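Local coordinates for protein erythropoietin (Homo sapiens, PDB 1EER) that acts as the hormone that controls red blood cell production, binding and dimerizing its receptor to activate JAK2, at residues Ala68-Ala73 with Arg143-Phe148; Arg4-Ser9 with Glu159-Gly164. The protein carries 5 engineered substitutions. All coordinates share one frame; numbering follows the deposited sequence.

Interaction 1: residues Ala68-Ala73 with Arg143-Phe148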
ATOM      1  N   ALA A  68     -11.352  -9.380  13.702  1.00 15.53           N
ATOM      2  CA  ALA A  68     -12.767  -9.407  14.056  1.00 18.08           C
ATOM      3  C   ALA A  68     -13.081  -8.290  15.048  1.00 16.19           C
ATOM      4  O   ALA A  68     -14.057  -7.563  14.888  1.00 15.71           O
ATOM      5  CB  ALA A  68     -13.122 -10.758  14.655  1.00 16.44           C
ATOM      6  N   LEU A  69     -12.244  -8.151  16.073  1.00 16.27           N
ATOM      7  CA  LEU A  69     -12.427  -7.124  17.093  1.00 14.70           C
ATOM      8  C   LEU A  69     -12.311  -5.756  16.445  1.00 14.52           C
ATOM      9  O   LEU A  69     -13.072  -4.836  16.760  1.00 16.67           O
ATOM     10  CB  LEU A  69     -11.366  -7.311  18.190  1.00 20.80           C
ATOM     11  CG  LEU A  69     -10.994  -6.247  19.229  1.00 21.57           C
ATOM     12  CD1 LEU A  69     -12.212  -5.515  19.728  1.00 28.00           C
ATOM     13  CD2 LEU A  69     -10.284  -6.935  20.384  1.00 20.02           C
ATOM     14  N   LEU A  70     -11.354  -5.644  15.526  1.00 16.18           N
ATOM     15  CA  LEU A  70     -11.096  -4.417  14.778  1.00 14.47           C
ATOM     16  C   LEU A  70     -12.335  -4.008  13.980  1.00 14.11           C
ATOM     17  O   LEU A  70     -12.738  -2.843  13.983  1.00 19.43           O
ATOM     18  CB  LEU A  70      -9.911  -4.626  13.822  1.00 15.69           C
ATOM     19  CG  LEU A  70      -8.744  -3.623  13.828  1.00 22.86           C
ATOM     20  CD1 LEU A  70      -7.906  -3.808  12.571  1.00 19.85           C
ATOM     21  CD2 LEU A  70      -9.250  -2.190  13.903  1.00 20.81           C
ATOM     22  N   SER A  71     -12.930  -4.971  13.286  1.00 18.50           N
ATOM     23  CA  SER A  71     -14.130  -4.702  12.496  1.00 21.28           C
ATOM     24  C   SER A  71     -15.228  -4.132  13.393  1.00 20.54           C
ATOM     25  O   SER A  71     -15.915  -3.176  13.025  1.00 24.29           O
ATOM     26  CB  SER A  71     -14.632  -5.988  11.836  1.00 18.74           C
ATOM     27  OG  SER A  71     -13.704  -6.478  10.888  1.00 19.60           O
ATOM     28  N   GLU A  72     -15.386  -4.725  14.572  1.00 24.33           N
ATOM     29  CA  GLU A  72     -16.404  -4.278  15.515  1.00 25.11           C
ATOM     30  C   GLU A  72     -16.082  -2.875  16.005  1.00 24.93           C
ATOM     31  O   GLU A  72     -16.986  -2.058  16.209  1.00 24.00           O
ATOM     32  CB  GLU A  72     -16.485  -5.223  16.716  1.00 27.42           C
ATOM     33  CG  GLU A  72     -16.779  -6.673  16.373  1.00 35.84           C
ATOM     34  CD  GLU A  72     -16.652  -7.589  17.581  1.00 37.99           C
ATOM     35  OE1 GLU A  72     -17.066  -7.174  18.683  1.00 42.16           O
ATOM     36  OE2 GLU A  72     -16.137  -8.719  17.434  1.00 40.42           O
ATOM     37  N   ALA A  73     -14.792  -2.601  16.196  1.00 21.06           N
ATOM     38  CA  ALA A  73     -14.365  -1.290  16.664  1.00 18.49           C
ATOM     39  C   ALA A  73     -14.702  -0.231  15.620  1.00 19.28           C
ATOM     40  O   ALA A  73     -15.247   0.830  15.930  1.00 16.98           O
ATOM     41  CB  ALA A  73     -12.881  -1.297  16.935  1.00 20.75           C
ATOM     42  N   ARG A 143      -4.839   4.653  13.921  1.00 20.06           N
ATOM     43  CA  ARG A 143      -3.434   4.292  14.063  1.00 18.93           C
ATOM     44  C   ARG A 143      -3.363   2.785  14.307  1.00 15.22           C
ATOM     45  O   ARG A 143      -2.490   2.093  13.784  1.00 15.68           O
ATOM     46  CB  ARG A 143      -2.800   5.050  15.233  1.00 20.63           C
ATOM     47  CG  ARG A 143      -1.372   4.609  15.560  1.00 23.65           C
ATOM     48  CD  ARG A 143      -0.751   5.472  16.660  1.00 26.77           C
ATOM     49  NE  ARG A 143      -1.387   5.288  17.967  1.00 16.19           N
ATOM     50  CZ  ARG A 143      -2.036   6.248  18.618  1.00 16.00           C
ATOM     51  NH1 ARG A 143      -2.136   7.454  18.084  1.00 14.68           N
ATOM     52  NH2 ARG A 143      -2.576   6.006  19.811  1.00 15.67           N
ATOM     53  N   VAL A 144      -4.302   2.276  15.096  1.00 11.28           N
ATOM     54  CA  VAL A 144      -4.364   0.846  15.400  1.00 14.01           C
ATOM     55  C   VAL A 144      -4.729   0.071  14.119  1.00 17.72           C
ATOM     56  O   VAL A 144      -4.199  -1.016  13.855  1.00 18.62           O
ATOM     57  CB  VAL A 144      -5.439   0.563  16.512  1.00 16.26           C
ATOM     58  CG1 VAL A 144      -5.851  -0.904  16.502  1.00 13.39           C
ATOM     59  CG2 VAL A 144      -4.901   0.950  17.882  1.00 12.60           C
ATOM     60  N   TYR A 145      -5.647   0.639  13.339  1.00 16.61           N
ATOM     61  CA  TYR A 145      -6.098   0.039  12.089  1.00 15.75           C
ATOM     62  C   TYR A 145      -4.887  -0.183  11.186  1.00 18.30           C
ATOM     63  O   TYR A 145      -4.700  -1.275  10.657  1.00 19.68           O
ATOM     64  CB  TYR A 145      -7.119   0.968  11.409  1.00 15.39           C
ATOM     65  CG  TYR A 145      -7.541   0.571  10.008  1.00 10.82           C
ATOM     66  CD1 TYR A 145      -7.984  -0.720   9.728  1.00 16.53           C
ATOM     67  CD2 TYR A 145      -7.548   1.507   8.975  1.00 15.25           C
ATOM     68  CE1 TYR A 145      -8.434  -1.074   8.451  1.00 18.81           C
ATOM     69  CE2 TYR A 145      -7.995   1.167   7.686  1.00 20.64           C
ATOM     70  CZ  TYR A 145      -8.436  -0.128   7.435  1.00 21.47           C
ATOM     71  OH  TYR A 145      -8.872  -0.476   6.174  1.00 19.58           O
ATOM     72  N   SER A 146      -4.065   0.856  11.028  1.00 21.35           N
ATOM     73  CA  SER A 146      -2.855   0.785  10.196  1.00 20.60           C
ATOM     74  C   SER A 146      -1.789  -0.156  10.775  1.00 17.47           C
ATOM     75  O   SER A 146      -1.248  -0.997  10.059  1.00 16.81           O
ATOM     76  CB  SER A 146      -2.257   2.190  10.017  1.00 13.83           C
ATOM     77  OG  SER A 146      -1.055   2.152   9.266  1.00 19.24           O
ATOM     78  N   ASN A 147      -1.491  -0.019  12.066  1.00 16.12           N
ATOM     79  CA  ASN A 147      -0.483  -0.862  12.698  1.00 17.15           C
ATOM     80  C   ASN A 147      -0.851  -2.338  12.623  1.00 16.24           C
ATOM     81  O   ASN A 147       0.026  -3.195  12.475  1.00 14.90           O
ATOM     82  CB  ASN A 147      -0.275  -0.452  14.164  1.00 19.98           C
ATOM     83  CG  ASN A 147       0.764   0.651  14.326  1.00 17.62           C
ATOM     84  OD1 ASN A 147       1.531   0.939  13.412  1.00 20.20           O
ATOM     85  ND2 ASN A 147       0.790   1.268  15.496  1.00 13.96           N
ATOM     86  N   PHE A 148      -2.148  -2.640  12.721  1.00 16.27           N
ATOM     87  CA  PHE A 148      -2.599  -4.033  12.651  1.00 14.94           C
ATOM     88  C   PHE A 148      -2.454  -4.653  11.254  1.00 12.96           C
ATOM     89  O   PHE A 148      -1.915  -5.759  11.099  1.00 14.23           O
ATOM     90  CB  PHE A 148      -4.060  -4.155  13.095  1.00 15.77           C
ATOM     91  CG  PHE A 148      -4.501  -5.576  13.323  1.00 18.80           C
ATOM     92  CD1 PHE A 148      -4.930  -6.364  12.261  1.00 18.91           C
ATOM     93  CD2 PHE A 148      -4.474  -6.133  14.600  1.00 23.93           C
ATOM     94  CE1 PHE A 148      -5.328  -7.682  12.463  1.00 20.84           C
ATOM     95  CE2 PHE A 148      -4.869  -7.452  14.815  1.00 22.54           C
ATOM     96  CZ  PHE A 148      -5.297  -8.229  13.744  1.00 23.85           C
TER
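In the hydrophobic core of the four-helix bundle, Leu-70 of helix 56-82 reaches across to Val-144, Tyr-145 and Phe-148 of helix 138-161. Leu-70 is the one residue of its segment to make contact, and its two methyl groups divide the work. CD1 of Leu-70 lies 3.9 Å from CB of Phe-148 and as close to CG and CD1 of the Phe-148 ring, meeting this ring obliquely. The same methyl, CD1 of Leu-70, lies close to the plane of the Tyr-145 ring, at its edge, 4.2 Å from CD1 of Tyr-145. The second methyl, CD2 of Leu-70, approaches CG1 of Val-144 more loosely, at 4.5 Å. With CG of Phe-148 trans to its own N (chi1 -168°), the ring is carried toward helix 56-82, and the side chains of Leu-70 and Phe-148 overlap from opposing helices, each extending beyond the other. The fold is that of the helical cytokines, and the two helices here are antiparallel neighbours, their short segments inclined at 154° with axes 11.2 Å apart at closest approach. With that spacing the helices meet through side chains, even at the nearest pair of CA atoms, Leu-70 and Tyr-145, 7.2 Å apart. Helix 91-111 adds Leu-102, which touches both Leu-70 and Tyr-145, while Ala-19 of helix 9-25 packs on Tyr-145. Elsewhere on helix 138-161, Arg-143 and Asn-147 bind a chain of another protein in the assembly.

Interaction 2: residues Arg4-Ser9 with Glu159-Gly164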
ATOM      1  N   ARG A   4      -4.199 -17.594  -3.708  1.00 53.22           N
ATOM      2  CA  ARG A   4      -5.031 -16.599  -4.376  1.00 46.61           C
ATOM      3  C   ARG A   4      -5.037 -15.180  -3.786  1.00 41.54           C
ATOM      4  O   ARG A   4      -4.407 -14.897  -2.768  1.00 37.61           O
ATOM      5  CB  ARG A   4      -6.468 -17.122  -4.502  1.00 47.08           C
ATOM      6  CG  ARG A   4      -6.564 -18.629  -4.670  1.00 47.01           C
ATOM      7  CD  ARG A   4      -6.918 -19.043  -6.092  1.00 49.43           C
ATOM      8  NE  ARG A   4      -6.652 -20.464  -6.307  1.00 49.35           N
ATOM      9  CZ  ARG A   4      -7.552 -21.436  -6.159  1.00 49.72           C
ATOM     10  NH1 ARG A   4      -8.795 -21.146  -5.794  1.00 48.02           N
ATOM     11  NH2 ARG A   4      -7.209 -22.705  -6.365  1.00 39.12           N
ATOM     12  N   LEU A   5      -5.757 -14.309  -4.490  1.00 37.83           N
ATOM     13  CA  LEU A   5      -5.940 -12.886  -4.211  1.00 28.97           C
ATOM     14  C   LEU A   5      -5.195 -12.168  -3.090  1.00 26.23           C
ATOM     15  O   LEU A   5      -4.609 -11.119  -3.335  1.00 26.27           O
ATOM     16  CB  LEU A   5      -7.432 -12.589  -4.096  1.00 29.00           C
ATOM     17  CG  LEU A   5      -8.200 -12.819  -5.404  1.00 30.86           C
ATOM     18  CD1 LEU A   5      -8.791 -14.216  -5.402  1.00 33.15           C
ATOM     19  CD2 LEU A   5      -9.292 -11.796  -5.560  1.00 20.44           C
ATOM     20  N   ILE A   6      -5.208 -12.683  -1.866  1.00 25.47           N
ATOM     21  CA  ILE A   6      -4.503 -11.972  -0.800  1.00 26.27           C
ATOM     22  C   ILE A   6      -3.002 -12.191  -0.868  1.00 24.08           C
ATOM     23  O   ILE A   6      -2.230 -11.433  -0.284  1.00 22.73           O
ATOM     24  CB  ILE A   6      -5.021 -12.356   0.613  1.00 21.54           C
ATOM     25  CG1 ILE A   6      -4.831 -11.166   1.557  1.00 21.29           C
ATOM     26  CG2 ILE A   6      -4.308 -13.588   1.133  1.00 19.03           C
ATOM     27  CD1 ILE A   6      -5.394 -11.381   2.954  1.00 24.71           C
ATOM     28  N   CYS A   7      -2.595 -13.225  -1.596  1.00 23.62           N
ATOM     29  CA  CYS A   7      -1.183 -13.536  -1.751  1.00 21.28           C
ATOM     30  C   CYS A   7      -0.531 -12.622  -2.772  1.00 22.16           C
ATOM     31  O   CYS A   7       0.665 -12.731  -3.045  1.00 22.63           O
ATOM     32  CB  CYS A   7      -1.014 -14.995  -2.152  1.00 21.29           C
ATOM     33  SG  CYS A   7      -1.353 -16.078  -0.739  1.00 21.40           S
ATOM     34  N   ASP A   8      -1.329 -11.728  -3.344  1.00 24.36           N
ATOM     35  CA  ASP A   8      -0.823 -10.773  -4.311  1.00 20.23           C
ATOM     36  C   ASP A   8      -0.586  -9.503  -3.508  1.00 24.86           C
ATOM     37  O   ASP A   8      -1.526  -8.800  -3.131  1.00 21.72           O
ATOM     38  CB  ASP A   8      -1.848 -10.534  -5.418  1.00 22.19           C
ATOM     39  CG  ASP A   8      -1.365  -9.540  -6.460  1.00 28.20           C
ATOM     40  OD1 ASP A   8      -0.692  -8.551  -6.099  1.00 30.62           O
ATOM     41  OD2 ASP A   8      -1.660  -9.745  -7.653  1.00 32.91           O
ATOM     42  N   SER A   9       0.682  -9.236  -3.226  1.00 23.59           N
ATOM     43  CA  SER A   9       1.072  -8.072  -2.451  1.00 28.09           C
ATOM     44  C   SER A   9       0.275  -6.802  -2.766  1.00 28.51           C
ATOM     45  O   SER A   9      -0.248  -6.146  -1.859  1.00 28.04           O
ATOM     46  CB  SER A   9       2.564  -7.801  -2.654  1.00 23.93           C
ATOM     47  OG  SER A   9       3.321  -8.449  -1.654  1.00 32.05           O
ATOM     48  N   GLU A 159       3.826 -15.226   5.472  1.00 23.89           N
ATOM     49  CA  GLU A 159       4.236 -16.600   5.715  1.00 22.86           C
ATOM     50  C   GLU A 159       3.261 -17.631   5.163  1.00 26.09           C
ATOM     51  O   GLU A 159       3.673 -18.627   4.568  1.00 30.72           O
ATOM     52  CB  GLU A 159       4.415 -16.837   7.212  1.00 22.44           C
ATOM     53  CG  GLU A 159       4.650 -18.294   7.580  1.00 31.16           C
ATOM     54  CD  GLU A 159       5.912 -18.500   8.404  1.00 36.90           C
ATOM     55  OE1 GLU A 159       6.198 -17.659   9.287  1.00 39.26           O
ATOM     56  OE2 GLU A 159       6.615 -19.506   8.169  1.00 39.68           O
ATOM     57  N   ALA A 160       1.969 -17.387   5.362  1.00 25.56           N
ATOM     58  CA  ALA A 160       0.933 -18.318   4.933  1.00 23.45           C
ATOM     59  C   ALA A 160       0.870 -18.521   3.423  1.00 23.43           C
ATOM     60  O   ALA A 160       0.510 -19.591   2.945  1.00 23.17           O
ATOM     61  CB  ALA A 160      -0.427 -17.856   5.468  1.00 18.17           C
ATOM     62  N   CYS A 161       1.244 -17.497   2.675  1.00 27.74           N
ATOM     63  CA  CYS A 161       1.196 -17.571   1.224  1.00 27.30           C
ATOM     64  C   CYS A 161       2.236 -18.510   0.641  1.00 33.39           C
ATOM     65  O   CYS A 161       2.050 -19.046  -0.451  1.00 39.17           O
ATOM     66  CB  CYS A 161       1.331 -16.167   0.640  1.00 21.05           C
ATOM     67  SG  CYS A 161      -0.238 -15.243   0.746  1.00 30.02           S
ATOM     68  N   ARG A 162       3.331 -18.711   1.367  1.00 38.77           N
ATOM     69  CA  ARG A 162       4.374 -19.624   0.915  1.00 41.71           C
ATOM     70  C   ARG A 162       3.913 -21.027   1.298  1.00 46.12           C
ATOM     71  O   ARG A 162       4.386 -21.598   2.279  1.00 46.44           O
ATOM     72  CB  ARG A 162       5.704 -19.303   1.604  1.00 44.19           C
ATOM     73  CG  ARG A 162       6.190 -17.878   1.402  1.00 40.04           C
ATOM     74  CD  ARG A 162       7.590 -17.693   1.976  1.00 48.84           C
ATOM     75  NE  ARG A 162       7.615 -16.764   3.106  1.00 45.97           N
ATOM     76  CZ  ARG A 162       7.864 -17.119   4.364  1.00 44.24           C
ATOM     77  NH1 ARG A 162       8.111 -18.391   4.663  1.00 41.69           N
ATOM     78  NH2 ARG A 162       7.864 -16.205   5.327  1.00 41.84           N
ATOM     79  N   THR A 163       2.974 -21.572   0.526  1.00 55.70           N
ATOM     80  CA  THR A 163       2.432 -22.901   0.808  1.00 59.93           C
ATOM     81  C   THR A 163       2.216 -23.796  -0.414  1.00 62.80           C
ATOM     82  O   THR A 163       1.117 -23.844  -0.977  1.00 62.63           O
ATOM     83  CB  THR A 163       1.087 -22.805   1.568  1.00 57.29           C
ATOM     84  OG1 THR A 163       1.307 -22.216   2.856  1.00 56.59           O
ATOM     85  CG2 THR A 163       0.467 -24.195   1.749  1.00 60.11           C
ATOM     86  N   GLY A 164       3.268 -24.508  -0.816  1.00 64.86           N
ATOM     87  CA  GLY A 164       3.164 -25.423  -1.937  1.00 64.94           C
ATOM     88  C   GLY A 164       2.689 -26.753  -1.379  1.00 68.62           C
ATOM     89  O   GLY A 164       1.776 -26.780  -0.547  1.00 71.35           O
TER
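The backbones come closest at Cys-7, in a short 3-10 turn, and Cys-161, near the C-terminal end of helix 138-161, with their CA atoms 5.5 Å apart. A disulfide joins the two, SG of Cys-7 to SG of Cys-161 at 2.0 Å, and its chi3 of -93° is close to the 90° magnitude that a relaxed S-S bond prefers. Both cysteines turn SG away from their own carbonyl carbon (chi1 -73° and -78°), and with both CB atoms directed at the partner segment the two sulfurs meet. Beside the bridge, CG2 of Ile-6 comes to 4.4 Å from SG of Cys-161. Further along, OG1 of Thr-163 donates a hydrogen bond of 2.7 Å to O of Ala-160, approaching from above the carbonyl plane, and Arg-162 is the centre of an inverse gamma turn running from Cys-161 to Thr-163. CA of Glu-159 lies against one face of the Arg-162 guanidinium, near its rim. At the other segment Asp-8 is the N-cap of helix 9-25, its OD1 making a weak hydrogen bond to N of Arg-10. The disulfide thus ties the lead-in to helix 9-25 to the C-terminal part of helix 138-161, while Ile-6 packs on Leu-108 and Leu-109 of helix 91-111 and on Thr-157 of helix 138-161.

Helix 138-161 is common to both interactions: interaction 1 uses a part of it in the middle of the bundle, interaction 2 a region near its C-terminal end. Their centres lie 22 Å apart and their nearest atoms about 10 Å, so they do not touch. Interaction 1 is close to the centre of the chain (about 4 Å between centres), whereas interaction 2 sits about 18 Å out. Along the chain, interaction 1 is nested within the long loop closed by the disulfide, which links regions near the two ends of the sequence. The last helix is therefore packed against helix 56-82 in the core and covalently joined to the N-terminal segment near its C-terminal end.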